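Local coordinates for SPbeta prophage-derived uncharacterized protein YorR (Bacillus subtilis, PDB 3KB2) that is of unknown function but binds a phosphorylated guanosine diphosphate and a magnesium ion, and may act as a dTMP kinase, at residues 61-66 against 86-91. Residues are numbered along the deposited sequence; the frame is centred on the assembly and turned at random.
Sequences DRFVYS and RFIEDK
V64 and I88 have the nearest CA atoms of the two segments, 8.5 Å apart, where the chain leaving strand 58-61 turns through F63, the N-cap, into helix 64-70 and faces helix 82-92. The contact illustrates how a small apolar patch and one directed hydrogen bond can join two helices through side chains alone. Strand 58-61 belongs to a five-stranded parallel sheet of order 2-3-1-4-5, as in P-loop kinases, and the F63 side chain lies about 13 Å from the bound nucleotide. V64 and I88 run alongside each other in opposing senses. With I88 CG1 anti to the carbonyl carbon (chi1 -66°), CD1 comes within 3.7 Å of V64 CG1; I88 CG2 touches the same methyl more loosely and approaches the F63 ring obliquely, 4.3 Å from CE2. V64 is also wedged between two rings of its own segment: CG1 sits over the centre of F63 and CG2 over that of Y65. F49 of helix 42-52 extends the patch, touching V64, I88 and F63. On the other flank, Y65 OH donates to E89 OE2 at 2.7 Å, with ring and carboxylate planes 57° apart. The acceptor lies near the ring plane and offers its anti lone pair; G140 N also donates to OE2. Two donors thus grip this buried oxygen, which would favour an ionised carboxylate and sets where the hydroxyl points.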
# COMPACT_ATOMS: atom_id res chain seq x y z
N ASP A 61 -16.63 -7.52 -6.33
CA ASP A 61 -15.88 -6.28 -6.17
C ASP A 61 -14.39 -6.63 -6.26
O ASP A 61 -13.80 -7.06 -5.27
CB ASP A 61 -16.22 -5.66 -4.80
CG ASP A 61 -15.68 -4.24 -4.62
OD1 ASP A 61 -16.08 -3.60 -3.63
OD2 ASP A 61 -14.87 -3.78 -5.44
N ARG A 62 -13.81 -6.47 -7.45
CA ARG A 62 -12.41 -6.80 -7.73
C ARG A 62 -12.28 -8.31 -7.95
O ARG A 62 -12.72 -9.10 -7.12
CB ARG A 62 -11.50 -6.34 -6.60
CG ARG A 62 -11.54 -4.84 -6.41
CD ARG A 62 -10.17 -4.31 -6.05
NE ARG A 62 -9.71 -4.87 -4.79
CZ ARG A 62 -8.58 -4.51 -4.20
NH1 ARG A 62 -7.79 -3.59 -4.75
NH2 ARG A 62 -8.24 -5.07 -3.04
N PHE A 63 -11.66 -8.69 -9.06
CA PHE A 63 -11.54 -10.10 -9.39
C PHE A 63 -10.19 -10.49 -10.03
O PHE A 63 -9.14 -10.01 -9.61
CB PHE A 63 -12.75 -10.46 -10.28
CG PHE A 63 -13.05 -11.93 -10.38
CD1 PHE A 63 -12.72 -12.80 -9.34
CD2 PHE A 63 -13.68 -12.45 -11.50
CE1 PHE A 63 -13.02 -14.17 -9.43
CE2 PHE A 63 -13.98 -13.80 -11.60
CZ PHE A 63 -13.65 -14.66 -10.56
N VAL A 64 -10.23 -11.37 -11.04
CA VAL A 64 -9.03 -11.85 -11.72
C VAL A 64 -8.16 -10.77 -12.36
O VAL A 64 -6.94 -10.92 -12.42
CB VAL A 64 -9.36 -12.92 -12.83
CG1 VAL A 64 -9.96 -14.17 -12.20
CG2 VAL A 64 -10.33 -12.32 -13.86
N TYR A 65 -8.76 -9.70 -12.84
CA TYR A 65 -7.96 -8.66 -13.47
C TYR A 65 -7.15 -7.87 -12.47
O TYR A 65 -5.97 -7.59 -12.71
CB TYR A 65 -8.85 -7.78 -14.34
CG TYR A 65 -9.52 -8.61 -15.42
CD1 TYR A 65 -8.75 -9.29 -16.38
CD2 TYR A 65 -10.90 -8.80 -15.41
CE1 TYR A 65 -9.35 -10.14 -17.30
CE2 TYR A 65 -11.50 -9.64 -16.33
CZ TYR A 65 -10.74 -10.31 -17.27
OH TYR A 65 -11.37 -11.15 -18.15
N SER A 66 -7.74 -7.51 -11.33
CA SER A 66 -6.99 -6.80 -10.31
C SER A 66 -5.83 -7.69 -9.86
O SER A 66 -4.77 -7.20 -9.49
CB SER A 66 -7.86 -6.47 -9.11
OG SER A 66 -8.94 -5.65 -9.47
N ARG A 86 -7.52 -17.75 -18.78
CA ARG A 86 -8.29 -18.11 -19.95
C ARG A 86 -9.39 -19.11 -19.57
O ARG A 86 -10.49 -19.07 -20.08
CB ARG A 86 -7.34 -18.68 -21.00
CG ARG A 86 -7.96 -19.09 -22.30
CD ARG A 86 -6.87 -19.42 -23.31
NE ARG A 86 -5.96 -20.45 -22.82
CZ ARG A 86 -4.64 -20.29 -22.69
NH1 ARG A 86 -4.08 -19.13 -22.99
NH2 ARG A 86 -3.89 -21.29 -22.25
N PHE A 87 -9.08 -20.01 -18.64
CA PHE A 87 -10.04 -21.00 -18.20
C PHE A 87 -11.22 -20.34 -17.49
O PHE A 87 -12.37 -20.65 -17.75
CB PHE A 87 -9.35 -22.02 -17.28
CG PHE A 87 -10.26 -23.05 -16.69
CD1 PHE A 87 -10.88 -22.83 -15.47
CD2 PHE A 87 -10.49 -24.24 -17.36
CE1 PHE A 87 -11.72 -23.79 -14.92
CE2 PHE A 87 -11.33 -25.21 -16.81
CZ PHE A 87 -11.95 -24.98 -15.58
N ILE A 88 -10.92 -19.40 -16.59
CA ILE A 88 -11.97 -18.70 -15.85
C ILE A 88 -12.87 -17.86 -16.75
O ILE A 88 -14.08 -17.80 -16.54
CB ILE A 88 -11.36 -17.79 -14.77
CG1 ILE A 88 -10.69 -18.67 -13.71
CG2 ILE A 88 -12.44 -16.94 -14.13
CD1 ILE A 88 -9.85 -17.87 -12.74
N GLU A 89 -12.28 -17.23 -17.75
CA GLU A 89 -13.04 -16.41 -18.69
C GLU A 89 -14.04 -17.26 -19.47
O GLU A 89 -15.21 -16.93 -19.58
CB GLU A 89 -12.10 -15.69 -19.65
CG GLU A 89 -11.11 -14.77 -18.94
CD GLU A 89 -10.21 -14.05 -19.91
OE1 GLU A 89 -9.56 -14.74 -20.72
OE2 GLU A 89 -10.14 -12.80 -19.85
N ASP A 90 -13.55 -18.36 -20.03
CA ASP A 90 -14.42 -19.24 -20.80
C ASP A 90 -15.55 -19.76 -19.92
O ASP A 90 -16.69 -19.91 -20.35
CB ASP A 90 -13.61 -20.41 -21.36
CG ASP A 90 -14.49 -21.44 -22.06
OD1 ASP A 90 -15.02 -21.13 -23.15
OD2 ASP A 90 -14.65 -22.54 -21.51
N LYS A 91 -15.23 -20.00 -18.66
CA LYS A 91 -16.21 -20.52 -17.73
C LYS A 91 -17.37 -19.56 -17.37
O LYS A 91 -18.46 -20.02 -17.01
CB LYS A 91 -15.48 -20.97 -16.46
CG LYS A 91 -16.38 -21.57 -15.41
CD LYS A 91 -15.57 -22.20 -14.30
CE LYS A 91 -16.50 -22.74 -13.24
NZ LYS A 91 -15.83 -23.64 -12.27